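Local coordinates for protein PEPTIDE N-myristoyltransferase (PDB 1IIC) that transfers the myristoyl group from myristoyl-CoA to the amino-terminal glycine of protein and peptide substrates, at residues 226-231 with 281-286; 233-238 with 288-293. All blocks are in the same frame, centred on the assembly; numbering follows the deposited sequence.

Contact 1: residues 226-231 with 281-286; sequences AGLRKL and YVVEQP
Arg229 and Glu284 join their charged ends over one face of a short antiparallel pairing. The arginine's CG lies between its backbone N and carbonyl carbon (chi1 66°), and from there the chain runs extended toward the glutamate. Its NE donates to Glu284 OE1 at 3.3 Å; the oxygen sits at the edge of the guanidinium, close to its plane, but is approached from above the carboxylate, the two planes being 68° apart. NH2 adds a weak bond to the same oxygen, a water also donates to it, and the stronger partner of NH2 is Asp235. With an alanine in place of Arg229, the carboxylates of Glu284 and Asp235 would probably lose the cation they share.

Beneath the salt bridge, strand 228-230 lies at an edge of the large mixed sheet, which draws strands from both halves of the chain, and pairs antiparallel with strand 278-284. Arg229 and Val282 make the hydrogen-bonded pair: Arg229 N to Val282 O is 2.7 Å, and Val282 N to Arg229 O is 2.8 Å. Glu284 N continues the ladder to Gly227 O at 2.9 Å.

Leu228 and Val283 share the other face. Leu228 turns CG anti to its backbone N (chi1 -163°), bringing CD2 within 3.9 Å of Val283 CG2 and 3.6 Å of Tyr281 CB. Lys230 lies alongside Tyr281, its CG 4.0 Å from ring atom CE2. Back on the face of Arg229, Leu231 CD1 meets Val282 CG2 at 3.9 Å.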
# COMPACT_ATOMS: atom_id res chain seq x y z
N ALA A 226 -18.49 9.77 -18.39
CA ALA A 226 -18.72 11.19 -18.65
C ALA A 226 -18.42 12.01 -17.41
O ALA A 226 -18.79 11.61 -16.31
CB ALA A 226 -20.17 11.40 -19.09
N GLY A 227 -17.75 13.14 -17.59
CA GLY A 227 -17.42 14.01 -16.47
C GLY A 227 -16.10 13.67 -15.80
O GLY A 227 -15.63 14.40 -14.92
N LEU A 228 -15.50 12.57 -16.22
CA LEU A 228 -14.23 12.10 -15.66
C LEU A 228 -13.06 13.01 -16.06
O LEU A 228 -12.84 13.28 -17.24
CB LEU A 228 -13.98 10.66 -16.15
CG LEU A 228 -13.00 9.65 -15.53
CD1 LEU A 228 -11.90 9.37 -16.53
CD2 LEU A 228 -12.44 10.13 -14.22
N ARG A 229 -12.31 13.50 -15.07
CA ARG A 229 -11.16 14.35 -15.36
C ARG A 229 -10.16 14.23 -14.21
O ARG A 229 -10.42 13.51 -13.24
CB ARG A 229 -11.61 15.82 -15.52
CG ARG A 229 -12.16 16.44 -14.25
CD ARG A 229 -12.52 17.89 -14.47
NE ARG A 229 -13.28 18.46 -13.35
CZ ARG A 229 -12.79 18.68 -12.14
NH1 ARG A 229 -11.52 18.39 -11.86
NH2 ARG A 229 -13.57 19.19 -11.20
N LYS A 230 -9.03 14.92 -14.31
CA LYS A 230 -8.02 14.88 -13.26
C LYS A 230 -8.46 15.64 -12.03
O LYS A 230 -9.22 16.60 -12.13
CB LYS A 230 -6.71 15.50 -13.75
CG LYS A 230 -6.05 14.75 -14.89
CD LYS A 230 -4.73 15.41 -15.23
CE LYS A 230 -4.06 14.71 -16.40
NZ LYS A 230 -2.75 15.34 -16.69
N LEU A 231 -7.99 15.20 -10.86
CA LEU A 231 -8.31 15.87 -9.60
C LEU A 231 -7.56 17.20 -9.54
O LEU A 231 -6.42 17.29 -9.99
CB LEU A 231 -7.89 15.00 -8.42
CG LEU A 231 -7.84 15.67 -7.05
CD1 LEU A 231 -9.24 16.06 -6.61
CD2 LEU A 231 -7.21 14.74 -6.05
N TYR A 281 -8.17 10.92 -10.17
CA TYR A 281 -9.24 11.37 -11.05
C TYR A 281 -10.56 11.54 -10.33
O TYR A 281 -10.81 10.95 -9.29
CB TYR A 281 -9.41 10.37 -12.21
CG TYR A 281 -8.11 10.16 -12.92
CD1 TYR A 281 -7.15 9.30 -12.38
CD2 TYR A 281 -7.77 10.91 -14.05
CE1 TYR A 281 -5.88 9.21 -12.94
CE2 TYR A 281 -6.50 10.82 -14.62
CZ TYR A 281 -5.56 9.96 -14.05
OH TYR A 281 -4.29 9.88 -14.56
N VAL A 282 -11.40 12.37 -10.92
CA VAL A 282 -12.70 12.68 -10.35
C VAL A 282 -13.73 12.71 -11.47
O VAL A 282 -13.38 12.83 -12.65
CB VAL A 282 -12.64 14.08 -9.67
CG1 VAL A 282 -14.01 14.69 -9.59
CG2 VAL A 282 -12.04 13.95 -8.27
N VAL A 283 -15.00 12.55 -11.11
CA VAL A 283 -16.07 12.63 -12.09
C VAL A 283 -16.95 13.77 -11.60
O VAL A 283 -17.43 13.76 -10.46
CB VAL A 283 -16.91 11.34 -12.16
CG1 VAL A 283 -18.11 11.55 -13.08
CG2 VAL A 283 -16.07 10.18 -12.68
N GLU A 284 -17.14 14.78 -12.45
CA GLU A 284 -17.96 15.94 -12.11
C GLU A 284 -19.22 16.04 -12.99
O GLU A 284 -19.14 15.99 -14.21
CB GLU A 284 -17.12 17.21 -12.27
CG GLU A 284 -17.91 18.49 -12.09
CD GLU A 284 -17.04 19.73 -12.16
OE1 GLU A 284 -16.26 19.85 -13.13
OE2 GLU A 284 -17.17 20.58 -11.26
N GLN A 285 -20.37 16.17 -12.35
CA GLN A 285 -21.64 16.27 -13.07
C GLN A 285 -21.92 17.72 -13.49
O GLN A 285 -21.40 18.66 -12.89
CB GLN A 285 -22.78 15.76 -12.19
CG GLN A 285 -22.60 14.33 -11.68
CD GLN A 285 -22.31 13.32 -12.78
OE1 GLN A 285 -22.78 13.46 -13.91
NE2 GLN A 285 -21.53 12.29 -12.45
N PRO A 286 -22.75 17.91 -14.53
CA PRO A 286 -23.07 19.25 -15.01
C PRO A 286 -23.39 20.30 -13.94
O PRO A 286 -23.21 21.48 -14.18
CB PRO A 286 -24.23 19.01 -15.96
CG PRO A 286 -23.88 17.67 -16.55
CD PRO A 286 -23.49 16.89 -15.30
O HOH W 1 -20.71 10.28 -14.63
O HOH W 2 -15.68 18.66 -15.52

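Contact 2: residues 233-238 with 288-293; sequences KEDIDQ and GKITDF
The side-chain amide of Gln238 lies between two aliphatic groups. Ile290 covers one face, its CG1 4.0 Å from Gln238 NE2, while the CE methylene of Lys289 comes more obliquely to the opposite face, 3.7 Å from Gln238 OE1. At the amide's edge, Gln238 NE2 donates to Gly288 O at 3.1 Å, in a nearly straight bond with the acceptor close to the amide plane. The oxygen is used differently: Ile290 N donates to Gln238 OE1 at 2.9 Å from above that plane, on the side where the isoleucine side chain lies. Both polar ends of the amide are thus engaged, which fixes its rotation and leaves little doubt about which end is oxygen. Beyond CG the glutamine chain is extended (chi2 -163°), long enough to span the gap from helix to backbone.

The backbone so gripped belongs to the connection between antiparallel strands 278-284 and 290-303, a beta-hairpin of the C-terminal domain, at the point where the second strand begins. Gly288 has a positive phi of 83°, a backbone shape in which any CB would collide with the carbonyl oxygen of the residue before.

One turn earlier in the 233-238 segment, Ile290 reaches Asp235. Its CG1 is anti to the carbonyl carbon and the chain continues straight to CD1 (chi2 179°), which touches Asp235 CB at 3.5 Å and lies 3.7 Å from Asp235 OD2; the two side chains cross at roughly a right angle. The carboxylate has polar partners of its own, with OD2 bridged to Arg229 and OD1 accepting from Lys232 N. Val239 of helix 236-247 and Val282 of the neighbouring strand also pack on Ile290, so the isoleucine fills the angle between helix and sheet.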
# COMPACT_ATOMS: atom_id res chain seq x y z
N LYS A 233 -6.99 20.97 -7.00
CA LYS A 233 -7.12 21.52 -5.65
C LYS A 233 -8.52 22.08 -5.41
O LYS A 233 -9.07 21.96 -4.32
CB LYS A 233 -6.08 22.62 -5.43
N GLU A 234 -9.11 22.68 -6.44
CA GLU A 234 -10.45 23.24 -6.34
C GLU A 234 -11.46 22.17 -5.90
O GLU A 234 -12.46 22.49 -5.26
CB GLU A 234 -10.90 23.78 -7.71
CG GLU A 234 -10.02 24.90 -8.29
CD GLU A 234 -8.60 24.46 -8.59
OE1 GLU A 234 -8.42 23.47 -9.33
OE2 GLU A 234 -7.65 25.11 -8.08
N ASP A 235 -11.18 20.91 -6.24
CA ASP A 235 -12.06 19.79 -5.92
C ASP A 235 -11.92 19.23 -4.51
O ASP A 235 -12.82 18.55 -4.01
CB ASP A 235 -11.78 18.63 -6.89
CG ASP A 235 -11.90 19.03 -8.34
OD1 ASP A 235 -11.11 18.51 -9.15
OD2 ASP A 235 -12.80 19.83 -8.69
N ILE A 236 -10.79 19.50 -3.86
CA ILE A 236 -10.53 18.95 -2.53
C ILE A 236 -11.66 18.89 -1.50
O ILE A 236 -11.92 17.81 -0.94
CB ILE A 236 -9.31 19.63 -1.88
CG1 ILE A 236 -8.07 19.39 -2.75
CG2 ILE A 236 -9.08 19.05 -0.50
CD1 ILE A 236 -7.70 17.90 -2.96
N ASP A 237 -12.33 20.01 -1.23
CA ASP A 237 -13.40 19.97 -0.24
C ASP A 237 -14.46 18.90 -0.57
O ASP A 237 -14.79 18.09 0.29
CB ASP A 237 -14.07 21.34 -0.07
CG ASP A 237 -13.18 22.34 0.67
OD1 ASP A 237 -12.42 21.93 1.58
OD2 ASP A 237 -13.25 23.54 0.35
N GLN A 238 -14.98 18.90 -1.79
CA GLN A 238 -15.98 17.90 -2.18
C GLN A 238 -15.46 16.47 -2.18
O GLN A 238 -16.08 15.58 -1.61
CB GLN A 238 -16.54 18.18 -3.57
CG GLN A 238 -17.68 19.17 -3.64
CD GLN A 238 -18.43 19.07 -4.94
OE1 GLN A 238 -19.20 18.13 -5.17
NE2 GLN A 238 -18.18 20.03 -5.83
N GLY A 288 -21.81 20.67 -11.19
CA GLY A 288 -20.61 20.87 -10.40
C GLY A 288 -20.37 19.83 -9.33
O GLY A 288 -19.34 19.84 -8.66
N LYS A 289 -21.31 18.91 -9.16
CA LYS A 289 -21.17 17.87 -8.15
C LYS A 289 -20.16 16.79 -8.50
O LYS A 289 -20.12 16.30 -9.63
CB LYS A 289 -22.52 17.23 -7.84
CG LYS A 289 -23.24 17.81 -6.61
CD LYS A 289 -23.41 19.34 -6.68
CE LYS A 289 -22.09 20.10 -6.40
NZ LYS A 289 -22.14 21.52 -6.85
N ILE A 290 -19.32 16.44 -7.53
CA ILE A 290 -18.32 15.40 -7.72
C ILE A 290 -18.91 14.13 -7.11
O ILE A 290 -19.14 14.05 -5.90
CB ILE A 290 -17.00 15.77 -7.02
CG1 ILE A 290 -16.37 16.96 -7.75
CG2 ILE A 290 -16.06 14.57 -7.02
CD1 ILE A 290 -15.08 17.42 -7.15
N THR A 291 -19.15 13.15 -7.97
CA THR A 291 -19.75 11.90 -7.56
C THR A 291 -18.82 10.68 -7.56
O THR A 291 -19.20 9.63 -7.04
CB THR A 291 -20.95 11.58 -8.47
OG1 THR A 291 -20.51 11.54 -9.84
CG2 THR A 291 -22.04 12.64 -8.32
N ASP A 292 -17.63 10.81 -8.13
CA ASP A 292 -16.69 9.69 -8.19
C ASP A 292 -15.25 10.14 -8.01
O ASP A 292 -14.89 11.28 -8.29
CB ASP A 292 -16.81 8.94 -9.53
CG ASP A 292 -18.22 8.42 -9.78
OD1 ASP A 292 -19.02 9.16 -10.39
OD2 ASP A 292 -18.52 7.30 -9.34
N PHE A 293 -14.41 9.22 -7.55
CA PHE A 293 -13.02 9.51 -7.31
C PHE A 293 -12.24 8.21 -7.28
O PHE A 293 -12.68 7.24 -6.68
CB PHE A 293 -12.87 10.25 -5.97
CG PHE A 293 -11.50 10.15 -5.36
CD1 PHE A 293 -11.28 9.36 -4.23
CD2 PHE A 293 -10.42 10.84 -5.90
CE1 PHE A 293 -10.02 9.26 -3.66
CE2 PHE A 293 -9.15 10.74 -5.33
CZ PHE A 293 -8.95 9.95 -4.21

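In the fold
Contacts 1 and 2 illustrate how two successive elements can dock on a hairpin: their centres are about 8 Å apart, and all four segments belong to the C-terminal N-myristoyltransferase family region. Along the chain they alternate, 226-231 and 233-238 coming first, then 281-286 and 288-293. Strand 228-230 thus pairs with the first hairpin strand, 278-284, while helix 236-247, next in the chain, meets the start of the second, 290-303. The Arg229-Asp235 salt bridge joins the two, as does a probable hydrogen bond from Gln285 NE2 to Thr291 OG1 (2.9 Å). Their centres lie about 25 Å (contact 1) and 24 Å (contact 2) from the centre of the chain, toward its outside.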